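PDB 5LBD: copper-transporting ATPase PAA1, chloroplastic from Arabidopsis thaliana, which uses the energy of ATP hydrolysis to carry monovalent copper across the chloroplast envelope, the present chain being its nucleotide-binding N-domain. Local coordinates for residues M60-E63 and D64-T68; G87-E90 and W91-R94. The protein carries 2 engineered substitutions. One frame throughout, in Å; residues are numbered along the deposited sequence.

Contact 1. Residues M60-E63 and D64-T68; sequences MKAE and DGTFT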
loop_
_atom_site.group_PDB
_atom_site.type_symbol
_atom_site.label_atom_id
_atom_site.label_comp_id
_atom_site.label_asym_id
_atom_site.label_seq_id
_atom_site.Cartn_x
_atom_site.Cartn_y
_atom_site.Cartn_z
HETATM N N MSE A 60 -7.916 9.967 -5.364
HETATM C CA MSE A 60 -8.599 8.690 -5.243
HETATM C C MSE A 60 -9.030 8.508 -3.809
HETATM O O MSE A 60 -8.259 8.813 -2.897
HETATM C CB MSE A 60 -7.687 7.536 -5.621
HETATM C CG MSE A 60 -6.956 7.687 -6.928
HETATM SE SE MSE A 60 -5.657 6.245 -7.027
HETATM C CE MSE A 60 -4.826 6.634 -8.751
ATOM N N LYS A 61 -10.239 7.999 -3.599
ATOM C CA LYS A 61 -10.721 7.748 -2.253
ATOM C C LYS A 61 -11.209 6.316 -2.113
ATOM O O LYS A 61 -11.727 5.708 -3.057
ATOM C CB LYS A 61 -11.857 8.716 -1.882
ATOM C CG LYS A 61 -11.403 9.919 -1.054
ATOM C CD LYS A 61 -12.580 10.808 -0.596
ATOM C CE LYS A 61 -13.039 11.764 -1.703
ATOM N NZ LYS A 61 -13.838 12.946 -1.201
ATOM N N ALA A 62 -11.031 5.789 -0.912
ATOM C CA ALA A 62 -11.640 4.531 -0.547
ATOM C C ALA A 62 -13.157 4.673 -0.532
ATOM O O ALA A 62 -13.702 5.718 -0.164
ATOM C CB ALA A 62 -11.129 4.081 0.824
ATOM N N GLU A 63 -13.825 3.602 -0.903
ATOM C CA GLU A 63 -15.290 3.600 -0.821
ATOM C C GLU A 63 -15.704 3.659 0.640
ATOM O O GLU A 63 -15.156 3.000 1.469
ATOM C CB GLU A 63 -15.976 2.412 -1.522
ATOM C CG GLU A 63 -15.745 2.341 -2.999
ATOM C CD GLU A 63 -16.470 1.156 -3.685
ATOM O OE1 GLU A 63 -16.490 1.099 -4.926
ATOM O OE2 GLU A 63 -16.992 0.277 -2.955
ATOM N N ASP A 64 -16.751 4.414 0.916
ATOM C CA ASP A 64 -17.214 4.560 2.287
ATOM C C ASP A 64 -17.545 3.207 2.890
ATOM O O ASP A 64 -18.199 2.368 2.259
ATOM C CB ASP A 64 -18.443 5.464 2.333
ATOM C CG ASP A 64 -18.186 6.825 1.731
ATOM O OD1 ASP A 64 -17.002 7.200 1.581
ATOM O OD2 ASP A 64 -19.179 7.522 1.419
ATOM N N GLY A 65 -17.058 2.978 4.104
ATOM C CA GLY A 65 -17.361 1.774 4.834
ATOM C C GLY A 65 -16.580 0.531 4.444
ATOM O O GLY A 65 -16.839 -0.534 5.008
ATOM N N THR A 66 -15.638 0.614 3.495
ATOM C CA THR A 66 -14.894 -0.563 3.069
ATOM C C THR A 66 -13.540 -0.712 3.754
ATOM O O THR A 66 -12.901 -1.747 3.589
ATOM C CB THR A 66 -14.664 -0.561 1.550
ATOM O OG1 THR A 66 -13.779 0.514 1.193
ATOM C CG2 THR A 66 -15.989 -0.434 0.809
ATOM N N PHE A 67 -13.075 0.283 4.498
ATOM C CA PHE A 67 -11.795 0.155 5.180
ATOM C C PHE A 67 -11.874 -0.899 6.275
ATOM O O PHE A 67 -12.789 -0.873 7.101
ATOM C CB PHE A 67 -11.371 1.486 5.795
ATOM C CG PHE A 67 -10.116 1.376 6.589
ATOM C CD1 PHE A 67 -8.895 1.446 5.969
ATOM C CD2 PHE A 67 -10.160 1.145 7.959
ATOM C CE1 PHE A 67 -7.727 1.328 6.679
ATOM C CE2 PHE A 67 -8.978 1.009 8.684
ATOM C CZ PHE A 67 -7.771 1.089 8.039
ATOM N N THR A 68 -10.914 -1.808 6.267
ATOM C CA THR A 68 -10.854 -2.966 7.137
ATOM C C THR A 68 -9.393 -3.174 7.509
ATOM O O THR A 68 -8.507 -3.009 6.671
ATOM C CB THR A 68 -11.442 -4.203 6.407
ATOM O OG1 THR A 68 -12.739 -3.894 5.837
ATOM C CG2 THR A 68 -11.591 -5.361 7.368
#

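Contact 2. Residues G87-E90 and W91-R94; sequences GTLE and WVKR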
loop_
_atom_site.group_PDB
_atom_site.type_symbol
_atom_site.label_atom_id
_atom_site.label_comp_id
_atom_site.label_asym_id
_atom_site.label_seq_id
_atom_site.Cartn_x
_atom_site.Cartn_y
_atom_site.Cartn_z
ATOM N N GLY A 87 0.086 -4.115 3.592
ATOM C CA GLY A 87 0.485 -4.851 4.779
ATOM C C GLY A 87 1.589 -5.841 4.542
ATOM O O GLY A 87 2.429 -5.658 3.657
ATOM N N THR A 88 1.633 -6.855 5.403
ATOM C CA THR A 88 2.656 -7.868 5.257
ATOM C C THR A 88 2.460 -8.651 3.961
ATOM O O THR A 88 1.383 -8.676 3.366
ATOM C CB THR A 88 2.617 -8.885 6.407
ATOM O OG1 THR A 88 1.379 -9.589 6.355
ATOM C CG2 THR A 88 2.765 -8.219 7.747
ATOM N N LEU A 89 3.514 -9.360 3.576
ATOM C CA LEU A 89 3.412 -10.241 2.420
ATOM C C LEU A 89 2.327 -11.293 2.634
ATOM O O LEU A 89 1.547 -11.585 1.719
ATOM C CB LEU A 89 4.762 -10.888 2.161
ATOM C CG LEU A 89 4.839 -11.826 0.953
ATOM C CD1 LEU A 89 4.460 -11.066 -0.319
ATOM C CD2 LEU A 89 6.197 -12.453 0.824
ATOM N N GLU A 90 2.230 -11.831 3.854
ATOM C CA GLU A 90 1.192 -12.818 4.160
ATOM C C GLU A 90 -0.188 -12.226 3.975
ATOM O O GLU A 90 -1.088 -12.893 3.450
ATOM C CB GLU A 90 1.332 -13.348 5.594
ATOM C CG GLU A 90 2.710 -13.871 5.956
ATOM C CD GLU A 90 3.584 -12.783 6.631
ATOM O OE1 GLU A 90 4.287 -12.033 5.905
ATOM O OE2 GLU A 90 3.551 -12.654 7.887
ATOM N N TRP A 91 -0.375 -10.972 4.407
ATOM C CA TRP A 91 -1.667 -10.298 4.304
ATOM C C TRP A 91 -2.091 -10.121 2.858
ATOM O O TRP A 91 -3.230 -10.414 2.484
ATOM C CB TRP A 91 -1.572 -8.938 5.003
ATOM C CG TRP A 91 -2.689 -8.009 4.856
ATOM C CD1 TRP A 91 -2.747 -6.913 4.046
ATOM C CD2 TRP A 91 -3.916 -8.038 5.589
ATOM N NE1 TRP A 91 -3.945 -6.274 4.220
ATOM C CE2 TRP A 91 -4.680 -6.944 5.171
ATOM C CE3 TRP A 91 -4.438 -8.895 6.554
ATOM C CZ2 TRP A 91 -5.942 -6.664 5.698
ATOM C CZ3 TRP A 91 -5.702 -8.623 7.083
ATOM C CH2 TRP A 91 -6.446 -7.531 6.646
ATOM N N VAL A 92 -1.184 -9.658 2.011
ATOM C CA VAL A 92 -1.583 -9.396 0.643
ATOM C C VAL A 92 -1.802 -10.695 -0.117
ATOM O O VAL A 92 -2.666 -10.761 -0.994
ATOM C CB VAL A 92 -0.549 -8.483 -0.036
ATOM C CG1 VAL A 92 -0.380 -7.180 0.776
ATOM C CG2 VAL A 92 0.780 -9.192 -0.251
ATOM N N LYS A 93 -1.027 -11.740 0.185
ATOM C CA LYS A 93 -1.288 -13.049 -0.410
ATOM C C LYS A 93 -2.613 -13.634 0.063
ATOM O O LYS A 93 -3.306 -14.326 -0.697
ATOM C CB LYS A 93 -0.172 -14.014 -0.047
ATOM C CG LYS A 93 1.178 -13.798 -0.688
ATOM C CD LYS A 93 2.147 -14.858 -0.117
ATOM C CE LYS A 93 3.447 -14.974 -0.866
ATOM N NZ LYS A 93 4.244 -16.131 -0.313
ATOM N N ARG A 94 -2.946 -13.428 1.335
ATOM C CA ARG A 94 -4.189 -13.991 1.851
ATOM C C ARG A 94 -5.376 -13.376 1.134
ATOM O O ARG A 94 -6.393 -14.038 0.915
ATOM C CB ARG A 94 -4.315 -13.754 3.356
ATOM C CG ARG A 94 -5.242 -14.675 4.057
ATOM C CD ARG A 94 -5.435 -14.111 5.462
ATOM N NE ARG A 94 -6.471 -13.084 5.513
ATOM C CZ ARG A 94 -6.739 -12.342 6.584
ATOM N NH1 ARG A 94 -5.987 -12.430 7.682
ATOM N NH2 ARG A 94 -7.749 -11.494 6.562
#

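Contact 1. Residues M60-E63 and D64-T68
Glu63 O accepts two hydrogen bonds, both from Thr66. Thr66 N lies 3.2 Å from Glu63 O (N-H...O angle 159°). Thr66 OG1, in the conformer described, lies 2.9 Å from Glu63 O. Both donors are tilted out of the carbonyl plane, the hydroxyl less than the amide. OG1 lies between the backbone N and the carbonyl carbon of its own residue (chi1 67°), which turns it back to the oxygen that the amide also uses. The same hydroxyl accepts from Ile78 N of strand 74-79, and in this conformer its two bonds hold the hydroxyl in place. Within 64-68, at the start of strand 68-70, Thr68 OG1 donates to Thr66 O at 3.1 Å from above the carbonyl plane.

The backbone bond closes a type II beta turn from Glu63 to Thr66, in the loop between helix 43-52 and strand 68-70. Asp64 and Gly65 fill its corners, and the positive phi of Gly65 (79°) is the value that favours glycine at the second of them.

Apolar contact comes from the methyl branch, Thr66 CG2 lying 3.7 Å from Glu63 CB. The extended glutamate chain passes across this methyl.

Contact 2. Residues G87-E90 and W91-R94
Trp91 N donates to Thr88 OG1 at 3.0 Å with an N-H...O angle of 153°, the capping bond at the start of helix 89-94. Thr88 OG1 sits between its backbone N and carbonyl carbon (chi1 64°), turned into the first helical turn, where it also lies 3.3 Å from Trp91 CB. With an alanine here the hydroxyl is gone, and Trp91 N would probably be left without its capping acceptor, making the start of the helix less well defined. The indole, its CG anti to the backbone N (chi1 171°), carries CD1 to 3.9 Å from Gly87 CA. A CB on Gly87 would clash with CD1, and the backbone angles there call for glycine in any case. Next to CD1, Trp91 NE1 donates to Ala75 O.

Val92 N follows with a bond to Thr88 O, the first backbone bond of the helix. The side-chain bond to Trp91 N makes Thr88 the N-cap: strand 82-87 ends at Gly87, and the chain turns directly into the short helix. The side chain of Val92, in the conformer described, sets CG2 4.1 Å from Leu89 CD1, and both residues also touch Tyr117 of strand 115-120.

Lys93 N continues the helical pattern with a 3.0 Å bond to Leu89 O. Its extended side chain runs back past Leu89, so that the methylene CE lies 3.9 Å from Leu89 CG; the contact is made by the aliphatic part of the lysine.

Arg94 N bonds to Glu90 O at 2.9 Å. Trp91 CE3 lies against one face of the Arg94 guanidinium, 3.9 Å from its plane and displaced from its centre, while NH2 forms a salt bridge with Glu70.

In the fold
Contact 1 precedes contact 2 along the chain, and their centres lie 19 Å apart. They do not touch, but their nearest atoms, Thr68 O and Trp91 CZ2, approach to about 5 Å. Strands 68-70, 74-79 and 82-87, neighbours in the antiparallel sheet, connect them in sequence. Residues 60-68 lead into the edge strand 68-70, whereas residues 87-94 leave the sheet from strand 82-87. Ala75 links the two sides: Phe67 packs on it, and its carbonyl receives the Trp91 indole. Thr88 also shares a backbone hydrogen bond with Ser73, in the glycine-rich loop that probably contributes to ATP binding, as in related P1B-type ATPases.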